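Side-chain contacts in phosphoethanolamine N-methyltransferase 1 (Haemonchus contortus, PDB 4KRG), which catalyses the S-adenosylmethionine-dependent N-methylation of phosphoethanolamine, a reaction on the nematode route to phosphocholine: residues Glu93-Arg98 and Ile105-Gly110; Leu150-Tyr155 and Lys207-Asp212; Asp289-Lys294 and Glu399-Leu404. All coordinates share one frame; numbering follows the deposited sequence.

Contact 1 (Glu93-Arg98 and Ile105-Gly110); sequences EKNQER and ISYQIG
Gln96, on the helix of a beta-alpha-beta unit, lies over the ring of Tyr107, on the strand that completes it. The touching atom is the Gln96 CG methylene, 3.4 Å from the centroid of the Tyr107 ring and only 6° off the ring normal, a CH-pi contact set almost exactly over the centre. The extended glutamine chain runs on past the ring, and its amide plane is inclined to the aromatic plane. Ile105 CG2 covers the opposite face of Tyr107, offset toward the rim, which leaves the ring sandwiched between helix and strand neighbour. The unit is strand 81-86, helix 89-98 and strand 105-109 of the Rossmann-like methyltransferase fold, and Gly110, just after this last strand, touches the bound S-adenosylhomocysteine. Asn95 meets the same ring at its edge: OD1 lies in the ring plane, 3.6 Å from Tyr107 CE1, with the amide 76° from that plane. The CG of Asn95 stands anti to the backbone N (chi1 -159°), directing the buried amide inward, where ND2 makes weak hydrogen bonds to Gly67 O and Ser84 OG while OD1 takes a weak one from Asn99 ND2.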
loop_
_atom_site.group_PDB
_atom_site.type_symbol
_atom_site.label_atom_id
_atom_site.label_comp_id
_atom_site.label_asym_id
_atom_site.label_seq_id
_atom_site.Cartn_x
_atom_site.Cartn_y
_atom_site.Cartn_z
ATOM N N GLU A 93 11.803 -29.017 -2.369
ATOM C CA GLU A 93 12.757 -29.947 -1.777
ATOM C C GLU A 93 13.683 -29.252 -0.780
ATOM O O GLU A 93 13.919 -29.763 0.308
ATOM C CB GLU A 93 13.545 -30.679 -2.864
ATOM C CG GLU A 93 12.699 -31.660 -3.647
ATOM C CD GLU A 93 13.394 -32.172 -4.884
ATOM O OE1 GLU A 93 14.464 -31.629 -5.237
ATOM O OE2 GLU A 93 12.868 -33.120 -5.505
ATOM N N LYS A 94 14.199 -28.085 -1.149
ATOM C CA LYS A 94 15.015 -27.293 -0.225
ATOM C C LYS A 94 14.191 -26.842 0.995
ATOM O O LYS A 94 14.690 -26.829 2.115
ATOM C CB LYS A 94 15.656 -26.106 -0.955
ATOM C CG LYS A 94 16.454 -25.153 -0.076
ATOM C CD LYS A 94 17.443 -25.883 0.823
ATOM C CE LYS A 94 18.873 -25.481 0.519
ATOM N NZ LYS A 94 19.781 -25.786 1.661
ATOM N N ASN A 95 12.926 -26.491 0.761
ATOM C CA ASN A 95 11.969 -26.143 1.815
ATOM C C ASN A 95 11.851 -27.274 2.846
ATOM O O ASN A 95 11.963 -27.050 4.056
ATOM C CB ASN A 95 10.608 -25.875 1.155
ATOM C CG ASN A 95 9.673 -25.039 2.004
ATOM O OD1 ASN A 95 9.756 -25.027 3.232
ATOM N ND2 ASN A 95 8.752 -24.345 1.340
ATOM N N GLN A 96 11.639 -28.493 2.357
ATOM C CA GLN A 96 11.524 -29.679 3.216
ATOM C C GLN A 96 12.793 -30.013 3.989
ATOM O O GLN A 96 12.736 -30.637 5.043
ATOM C CB GLN A 96 11.122 -30.903 2.390
ATOM C CG GLN A 96 9.757 -30.812 1.740
ATOM C CD GLN A 96 9.490 -31.965 0.802
ATOM O OE1 GLN A 96 9.810 -31.895 -0.386
ATOM N NE2 GLN A 96 8.916 -33.043 1.332
ATOM N N GLU A 97 13.942 -29.630 3.449
ATOM C CA GLU A 97 15.211 -29.905 4.109
ATOM C C GLU A 97 15.426 -28.930 5.261
ATOM O O GLU A 97 15.719 -29.339 6.385
ATOM C CB GLU A 97 16.361 -29.813 3.108
ATOM C CG GLU A 97 17.732 -30.069 3.699
ATOM C CD GLU A 97 18.824 -30.095 2.642
ATOM O OE1 GLU A 97 18.499 -30.271 1.445
ATOM O OE2 GLU A 97 20.008 -29.939 3.009
ATOM N N ARG A 98 15.260 -27.642 4.975
ATOM C CA ARG A 98 15.415 -26.591 5.975
ATOM C C ARG A 98 14.450 -26.805 7.133
ATOM O O ARG A 98 14.781 -26.546 8.287
ATOM C CB ARG A 98 15.153 -25.221 5.340
ATOM C CG ARG A 98 16.076 -24.861 4.178
ATOM C CD ARG A 98 15.642 -23.564 3.501
ATOM N NE ARG A 98 15.577 -22.455 4.449
ATOM C CZ ARG A 98 14.451 -21.889 4.873
ATOM N NH1 ARG A 98 13.283 -22.316 4.423
ATOM N NH2 ARG A 98 14.497 -20.895 5.750
ATOM N N ILE A 105 3.950 -28.779 8.906
ATOM C CA ILE A 105 3.974 -28.240 7.554
ATOM C C ILE A 105 3.661 -29.323 6.526
ATOM O O ILE A 105 4.307 -30.374 6.501
ATOM C CB ILE A 105 5.347 -27.639 7.207
ATOM C CG1 ILE A 105 5.745 -26.563 8.221
ATOM C CG2 ILE A 105 5.320 -27.052 5.804
ATOM C CD1 ILE A 105 7.184 -26.130 8.096
ATOM N N SER A 106 2.666 -29.063 5.686
ATOM C CA SER A 106 2.403 -29.902 4.528
ATOM C C SER A 106 3.041 -29.245 3.309
ATOM O O SER A 106 3.104 -28.015 3.228
ATOM C CB SER A 106 0.897 -30.067 4.305
ATOM O OG SER A 106 0.313 -30.930 5.270
ATOM N N TYR A 107 3.507 -30.065 2.368
ATOM C CA TYR A 107 4.162 -29.569 1.159
ATOM C C TYR A 107 3.435 -29.975 -0.110
ATOM O O TYR A 107 2.938 -31.089 -0.228
ATOM C CB TYR A 107 5.600 -30.078 1.083
ATOM C CG TYR A 107 6.439 -29.653 2.249
ATOM C CD1 TYR A 107 7.030 -28.400 2.276
ATOM C CD2 TYR A 107 6.635 -30.497 3.332
ATOM C CE1 TYR A 107 7.799 -27.997 3.349
ATOM C CE2 TYR A 107 7.409 -30.101 4.410
ATOM C CZ TYR A 107 7.986 -28.851 4.407
ATOM O OH TYR A 107 8.751 -28.449 5.470
ATOM N N GLN A 108 3.396 -29.078 -1.083
ATOM C CA GLN A 108 2.805 -29.437 -2.360
ATOM C C GLN A 108 3.587 -28.822 -3.499
ATOM O O GLN A 108 4.047 -27.690 -3.395
ATOM C CB GLN A 108 1.343 -29.000 -2.420
ATOM C CG GLN A 108 0.666 -29.333 -3.728
ATOM C CD GLN A 108 -0.829 -29.206 -3.656
ATOM O OE1 GLN A 108 -1.489 -29.878 -2.859
ATOM N NE2 GLN A 108 -1.381 -28.352 -4.495
ATOM N N ILE A 109 3.761 -29.584 -4.573
ATOM C CA ILE A 109 4.353 -29.051 -5.787
ATOM C C ILE A 109 3.228 -28.880 -6.794
ATOM O O ILE A 109 2.536 -29.841 -7.123
ATOM C CB ILE A 109 5.413 -30.002 -6.371
ATOM C CG1 ILE A 109 6.503 -30.286 -5.337
ATOM C CG2 ILE A 109 6.031 -29.402 -7.620
ATOM C CD1 ILE A 109 7.432 -31.432 -5.719
ATOM N N GLY A 110 3.036 -27.657 -7.271
ATOM C CA GLY A 110 1.999 -27.380 -8.248
ATOM C C GLY A 110 1.888 -25.898 -8.545
ATOM O O GLY A 110 2.428 -25.058 -7.823
#

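Contact 2 (Leu150-Tyr155 and Lys207-Asp212); sequences LRADGY and KMWKFD
Ala152 and Trp209 mark the closest backbone approach, their CA atoms 8.7 Å apart, where the type II turn from Arg151 to Gly154 faces strand 208-218 without pairing with it. The turn is closed by Gly154 N to Arg151 O at 2.9 Å, and Asp153 takes the positive phi (71°) that such a turn requires at its third position. At this spacing the contact is made by side chains. The methyl of Ala152 does so first: its CB lies 3.5 Å from Trp209 CH2, with CZ3 of the same indole the next nearest atom. The touch thus falls on the far end of the six-membered ring, while the pyrrole side points elsewhere, its NE1 donating a hydrogen bond to Asp203 OD2. That bond probably helps set the rotation of the indole and so which carbons meet the alanine. With CG beside the backbone N (chi1 -58°), the six-membered ring of Trp209 is brought against the turn. A second, looser apolar contact lies two residues along, where Leu150 CD1 approaches the edge of the Phe211 ring, near its plane, at 4.5 Å from CE1.

Lys238 links the two segments from strand 231-240, its NZ donating to Leu150 O while it makes a cation-pi contact with Trp209. This strand runs antiparallel between strands 154-161 and 208-218, the order expected at the end of a class I methyltransferase sheet. Met147 of helix 136-149, the helix that leads into Leu150, packs on both Trp209 and Phe211, whereas Arg151 turns the other way to form a salt bridge with Asp123 on the neighbouring strand 122-126.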
loop_
_atom_site.group_PDB
_atom_site.type_symbol
_atom_site.label_atom_id
_atom_site.label_comp_id
_atom_site.label_asym_id
_atom_site.label_seq_id
_atom_site.Cartn_x
_atom_site.Cartn_y
_atom_site.Cartn_z
ATOM N N LEU A 150 -11.033 -18.810 2.188
ATOM C CA LEU A 150 -10.944 -18.119 3.465
ATOM C C LEU A 150 -12.207 -18.285 4.306
ATOM O O LEU A 150 -13.326 -18.254 3.785
ATOM C CB LEU A 150 -10.658 -16.632 3.248
ATOM C CG LEU A 150 -9.193 -16.263 3.027
ATOM C CD1 LEU A 150 -9.073 -14.800 2.626
ATOM C CD2 LEU A 150 -8.415 -16.521 4.299
ATOM N N ARG A 151 -12.024 -18.473 5.609
ATOM C CA ARG A 151 -13.128 -18.353 6.555
ATOM C C ARG A 151 -13.484 -16.876 6.744
ATOM O O ARG A 151 -12.666 -16.004 6.463
ATOM C CB ARG A 151 -12.754 -18.994 7.892
ATOM C CG ARG A 151 -12.878 -20.499 7.886
ATOM C CD ARG A 151 -12.283 -21.141 9.123
ATOM N NE ARG A 151 -11.861 -22.498 8.802
ATOM C CZ ARG A 151 -10.598 -22.908 8.789
ATOM N NH1 ARG A 151 -9.628 -22.079 9.120
ATOM N NH2 ARG A 151 -10.310 -24.158 8.463
ATOM N N ALA A 152 -14.705 -16.594 7.194
ATOM C CA ALA A 152 -15.093 -15.226 7.531
ATOM C C ALA A 152 -14.112 -14.695 8.577
ATOM O O ALA A 152 -13.632 -15.469 9.403
ATOM C CB ALA A 152 -16.495 -15.199 8.072
ATOM N N ASP A 153 -13.825 -13.391 8.532
ATOM C CA ASP A 153 -12.768 -12.743 9.332
ATOM C C ASP A 153 -11.345 -13.090 8.877
ATOM O O ASP A 153 -10.378 -12.530 9.387
ATOM C CB ASP A 153 -12.903 -13.020 10.838
ATOM C CG ASP A 153 -14.250 -12.623 11.391
ATOM O OD1 ASP A 153 -14.929 -11.789 10.761
ATOM O OD2 ASP A 153 -14.626 -13.151 12.462
ATOM N N GLY A 154 -11.221 -14.012 7.928
ATOM C CA GLY A 154 -9.921 -14.437 7.438
ATOM C C GLY A 154 -9.169 -13.333 6.719
ATOM O O GLY A 154 -9.755 -12.341 6.307
ATOM N N TYR A 155 -7.867 -13.517 6.552
ATOM C CA TYR A 155 -7.018 -12.511 5.928
ATOM C C TYR A 155 -6.230 -13.072 4.755
ATOM O O TYR A 155 -5.984 -14.276 4.672
ATOM C CB TYR A 155 -6.009 -11.988 6.935
ATOM C CG TYR A 155 -6.563 -11.105 8.025
ATOM C CD1 TYR A 155 -6.570 -9.727 7.884
ATOM C CD2 TYR A 155 -7.033 -11.647 9.213
ATOM C CE1 TYR A 155 -7.047 -8.915 8.889
ATOM C CE2 TYR A 155 -7.509 -10.843 10.223
ATOM C CZ TYR A 155 -7.512 -9.481 10.057
ATOM O OH TYR A 155 -7.985 -8.682 11.063
ATOM N N LYS A 207 -24.010 -16.252 0.270
ATOM C CA LYS A 207 -23.644 -15.063 1.031
ATOM C C LYS A 207 -22.612 -14.231 0.281
ATOM O O LYS A 207 -21.723 -14.783 -0.369
ATOM C CB LYS A 207 -23.138 -15.447 2.421
ATOM C CG LYS A 207 -24.246 -15.878 3.367
ATOM C CD LYS A 207 -23.697 -16.269 4.725
ATOM C CE LYS A 207 -24.814 -16.504 5.730
ATOM N NZ LYS A 207 -24.271 -16.886 7.064
HETATM N N MSE A 208 -22.732 -12.909 0.378
HETATM C CA MSE A 208 -21.841 -12.006 -0.340
HETATM C C MSE A 208 -20.655 -11.589 0.522
HETATM O O MSE A 208 -20.787 -11.408 1.730
HETATM C CB MSE A 208 -22.593 -10.756 -0.805
HETATM C CG MSE A 208 -21.896 -9.978 -1.916
HETATM SE SE MSE A 208 -21.810 -10.998 -3.577
HETATM C CE MSE A 208 -23.658 -11.555 -3.583
ATOM N N TRP A 209 -19.497 -11.430 -0.108
ATOM C CA TRP A 209 -18.304 -11.010 0.605
ATOM C C TRP A 209 -17.555 -9.924 -0.142
ATOM O O TRP A 209 -17.668 -9.801 -1.358
ATOM C CB TRP A 209 -17.392 -12.206 0.852
ATOM C CG TRP A 209 -18.080 -13.269 1.632
ATOM C CD1 TRP A 209 -18.756 -14.342 1.137
ATOM C CD2 TRP A 209 -18.181 -13.334 3.049
ATOM N NE1 TRP A 209 -19.269 -15.087 2.169
ATOM C CE2 TRP A 209 -18.928 -14.496 3.358
ATOM C CE3 TRP A 209 -17.710 -12.548 4.100
ATOM C CZ2 TRP A 209 -19.213 -14.870 4.667
ATOM C CZ3 TRP A 209 -17.990 -12.918 5.394
ATOM C CH2 TRP A 209 -18.736 -14.070 5.669
ATOM N N LYS A 210 -16.804 -9.125 0.604
ATOM C CA LYS A 210 -15.896 -8.160 0.014
ATOM C C LYS A 210 -14.603 -8.168 0.802
ATOM O O LYS A 210 -14.522 -8.755 1.881
ATOM C CB LYS A 210 -16.500 -6.756 -0.002
ATOM C CG LYS A 210 -16.772 -6.158 1.364
ATOM C CD LYS A 210 -17.453 -4.806 1.200
ATOM C CE LYS A 210 -17.944 -4.268 2.527
ATOM N NZ LYS A 210 -18.615 -2.955 2.345
ATOM N N PHE A 211 -13.593 -7.518 0.246
ATOM C CA PHE A 211 -12.307 -7.393 0.896
ATOM C C PHE A 211 -12.212 -6.034 1.566
ATOM O O PHE A 211 -12.579 -5.022 0.972
ATOM C CB PHE A 211 -11.206 -7.540 -0.149
ATOM C CG PHE A 211 -10.839 -8.970 -0.454
ATOM C CD1 PHE A 211 -10.710 -9.902 0.565
ATOM C CD2 PHE A 211 -10.625 -9.378 -1.759
ATOM C CE1 PHE A 211 -10.365 -11.213 0.289
ATOM C CE2 PHE A 211 -10.279 -10.685 -2.043
ATOM C CZ PHE A 211 -10.151 -11.605 -1.022
ATOM N N ASP A 212 -11.746 -6.016 2.810
ATOM C CA ASP A 212 -11.431 -4.771 3.493
ATOM C C ASP A 212 -9.913 -4.621 3.481
ATOM O O ASP A 212 -9.218 -5.256 4.288
ATOM C CB ASP A 212 -11.967 -4.792 4.928
ATOM C CG ASP A 212 -11.586 -3.552 5.721
ATOM O OD1 ASP A 212 -11.210 -2.532 5.111
ATOM O OD2 ASP A 212 -11.672 -3.590 6.965
#

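Contact 3 (Asp289-Lys294 and Glu399-Leu404); sequences DEVVPK and EAKVVL. With BOG (octyl beta-D-glucopyranoside), chain F.
Lys401 brings its aliphatic chain against the loop at Glu290 and Val291, and the closest touch is of its CE on the carbonyl Glu290 O, at 3.2 Å. The preceding methylene, CD, lies 3.8 Å from Val291 CA and also meets the CG2 branch of that valine. Chain and branch cross at a slant. A bend at the last torsion (chi4 -52°) turns the ammonium group off the extended line of the chain; Lys401 NZ remains 5.0 Å from Glu290 OE1, so the opposite charges are near but not in contact. Deeper in, the other branch of Val291, CG1, packs on Val403 CG2 at 4.0 Å, the two side chains crossing at about a right angle. Lys401 and Val403 project from the same face of strand 400-408, which lies between the parallel strand 372-378 and the antiparallel strand 458-465 in the C-terminal part of this di-domain enzyme. A water donates to Val291 O at 2.9 Å and weakly accepts from Lys401 N, joining the two backbones. Behind this layer, Asp288 OD1 receives a hydrogen bond from Val291 N and a weak one from Glu290 N, which probably helps hold the loop's shape, and Val403 is backed by Leu461 and Lys463. Farther out, Asp289 OD1 accepts a hydrogen bond from O6 of an octyl glucoside, a detergent molecule, at 2.7 Å.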
loop_
_atom_site.group_PDB
_atom_site.type_symbol
_atom_site.label_atom_id
_atom_site.label_comp_id
_atom_site.label_asym_id
_atom_site.label_seq_id
_atom_site.Cartn_x
_atom_site.Cartn_y
_atom_site.Cartn_z
ATOM N N ASP A 289 9.755 25.370 13.740
ATOM C CA ASP A 289 10.443 24.288 14.450
ATOM C C ASP A 289 9.925 24.054 15.876
ATOM O O ASP A 289 10.445 23.207 16.597
ATOM C CB ASP A 289 11.966 24.483 14.443
ATOM C CG ASP A 289 12.401 25.725 15.189
ATOM O OD1 ASP A 289 11.670 26.741 15.140
ATOM O OD2 ASP A 289 13.482 25.685 15.818
ATOM N N GLU A 290 8.900 24.798 16.276
ATOM C CA GLU A 290 8.157 24.472 17.487
ATOM C C GLU A 290 7.047 23.468 17.161
ATOM O O GLU A 290 6.705 22.628 17.989
ATOM C CB GLU A 290 7.580 25.731 18.139
ATOM C CG GLU A 290 8.596 26.555 18.919
ATOM C CD GLU A 290 9.029 25.884 20.212
ATOM O OE1 GLU A 290 8.148 25.405 20.960
ATOM O OE2 GLU A 290 10.250 25.835 20.482
ATOM N N VAL A 291 6.491 23.556 15.955
ATOM C CA VAL A 291 5.541 22.554 15.478
ATOM C C VAL A 291 6.270 21.278 15.071
ATOM O O VAL A 291 5.847 20.173 15.417
ATOM C CB VAL A 291 4.712 23.066 14.281
ATOM C CG1 VAL A 291 3.839 21.956 13.728
ATOM C CG2 VAL A 291 3.866 24.253 14.697
ATOM N N VAL A 292 7.369 21.441 14.338
ATOM C CA VAL A 292 8.159 20.316 13.840
ATOM C C VAL A 292 9.607 20.394 14.320
ATOM O O VAL A 292 10.449 21.011 13.671
ATOM C CB VAL A 292 8.148 20.266 12.304
ATOM C CG1 VAL A 292 8.822 18.998 11.805
ATOM C CG2 VAL A 292 6.735 20.313 11.793
ATOM N N PRO A 293 9.903 19.780 15.473
ATOM C CA PRO A 293 11.292 19.800 15.948
ATOM C C PRO A 293 12.211 19.011 15.014
ATOM O O PRO A 293 11.742 18.129 14.289
ATOM C CB PRO A 293 11.205 19.113 17.312
ATOM C CG PRO A 293 9.769 19.262 17.726
ATOM C CD PRO A 293 8.993 19.154 16.446
ATOM N N LYS A 294 13.503 19.324 15.023
ATOM C CA LYS A 294 14.448 18.615 14.165
ATOM C C LYS A 294 14.474 17.128 14.498
ATOM O O LYS A 294 14.442 16.746 15.669
ATOM C CB LYS A 294 15.845 19.207 14.300
ATOM C CG LYS A 294 15.939 20.650 13.838
ATOM C CD LYS A 294 17.298 21.229 14.155
ATOM C CE LYS A 294 17.418 22.649 13.664
ATOM N NZ LYS A 294 18.688 23.241 14.158
ATOM N N GLU A 399 0.817 16.900 24.029
ATOM C CA GLU A 399 1.065 18.275 23.582
ATOM C C GLU A 399 1.550 18.400 22.140
ATOM O O GLU A 399 2.084 19.437 21.759
ATOM C CB GLU A 399 2.045 18.999 24.513
ATOM C CG GLU A 399 1.706 18.891 25.991
ATOM C CD GLU A 399 2.528 19.834 26.849
ATOM O OE1 GLU A 399 3.763 19.657 26.924
ATOM O OE2 GLU A 399 1.937 20.763 27.439
ATOM N N ALA A 400 1.372 17.353 21.344
ATOM C CA ALA A 400 1.705 17.426 19.929
ATOM C C ALA A 400 0.942 18.597 19.320
ATOM O O ALA A 400 -0.218 18.825 19.662
ATOM C CB ALA A 400 1.331 16.143 19.236
ATOM N N LYS A 401 1.597 19.349 18.442
ATOM C CA LYS A 401 0.961 20.491 17.794
ATOM C C LYS A 401 0.421 20.076 16.439
ATOM O O LYS A 401 0.974 19.192 15.786
ATOM C CB LYS A 401 1.958 21.631 17.617
ATOM C CG LYS A 401 2.501 22.190 18.921
ATOM C CD LYS A 401 3.575 23.236 18.669
ATOM C CE LYS A 401 4.352 23.525 19.937
ATOM N NZ LYS A 401 3.429 23.850 21.046
ATOM N N VAL A 402 -0.664 20.708 16.014
ATOM C CA VAL A 402 -1.247 20.406 14.717
ATOM C C VAL A 402 -1.396 21.688 13.906
ATOM O O VAL A 402 -1.468 22.784 14.463
ATOM C CB VAL A 402 -2.614 19.704 14.845
ATOM C CG1 VAL A 402 -2.515 18.503 15.773
ATOM C CG2 VAL A 402 -3.667 20.677 15.359
ATOM N N VAL A 403 -1.406 21.536 12.587
ATOM C CA VAL A 403 -1.653 22.638 11.669
ATOM C C VAL A 403 -2.599 22.116 10.597
ATOM O O VAL A 403 -2.305 21.121 9.932
ATOM C CB VAL A 403 -0.347 23.159 11.015
ATOM C CG1 VAL A 403 -0.641 24.307 10.062
ATOM C CG2 VAL A 403 0.645 23.608 12.068
ATOM N N LEU A 404 -3.747 22.765 10.447
ATOM C CA LEU A 404 -4.743 22.320 9.479
ATOM C C LEU A 404 -5.007 23.398 8.443
ATOM O O LEU A 404 -5.189 24.557 8.795
ATOM C CB LEU A 404 -6.057 21.982 10.180
ATOM C CG LEU A 404 -5.954 21.074 11.400
ATOM C CD1 LEU A 404 -7.313 20.931 12.055
ATOM C CD2 LEU A 404 -5.401 19.718 11.010
HETATM C C1 BOG F . 12.814 26.375 7.952
HETATM O O1 BOG F . 12.297 26.986 6.816
HETATM C C2 BOG F . 14.318 26.238 7.812
HETATM O O2 BOG F . 14.596 25.342 6.742
HETATM C C3 BOG F . 14.967 25.746 9.061
HETATM O O3 BOG F . 16.412 25.789 8.880
HETATM C C4 BOG F . 14.589 26.558 10.254
HETATM O O4 BOG F . 15.101 25.943 11.457
HETATM C C5 BOG F . 13.080 26.688 10.399
HETATM O O5 BOG F . 12.435 27.172 9.158
HETATM C C6 BOG F . 12.795 27.633 11.482
HETATM O O6 BOG F . 12.026 26.983 12.454
HETATM C "C1'" BOG F . 11.086 26.387 6.347
HETATM C "C2'" BOG F . 10.670 26.992 4.973
HETATM C "C3'" BOG F . 9.256 26.573 4.576
HETATM C "C4'" BOG F . 8.886 25.223 4.642
HETATM C "C5'" BOG F . 7.423 24.797 4.973
HETATM C "C6'" BOG F . 6.883 23.754 3.983
HETATM C "C7'" BOG F . 5.472 23.220 4.343
HETATM C "C8'" BOG F . 5.251 21.828 3.854
HETATM O O HOH W 1 4.970 19.317 18.090
#

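Overall arrangement
Read from the N terminus, the three contacts follow one another in series, with none nested and none crossing. Contact 1 closes the shortest loop, six residues between helix 89-98 and strand 105-109, within one unit of the cofactor-binding fold. Contact 2 closes over 51 residues, bringing the turn after helix 136-149 up to strand 208-218, and its nearest atoms lie about 13 Å from those of contact 1. Contact 3 spans 104 residues and ties the loop before strand 297-302 to strand 400-408. It lies about 52 Å from contact 1, centre to centre, on the opposite side of the chain's centre.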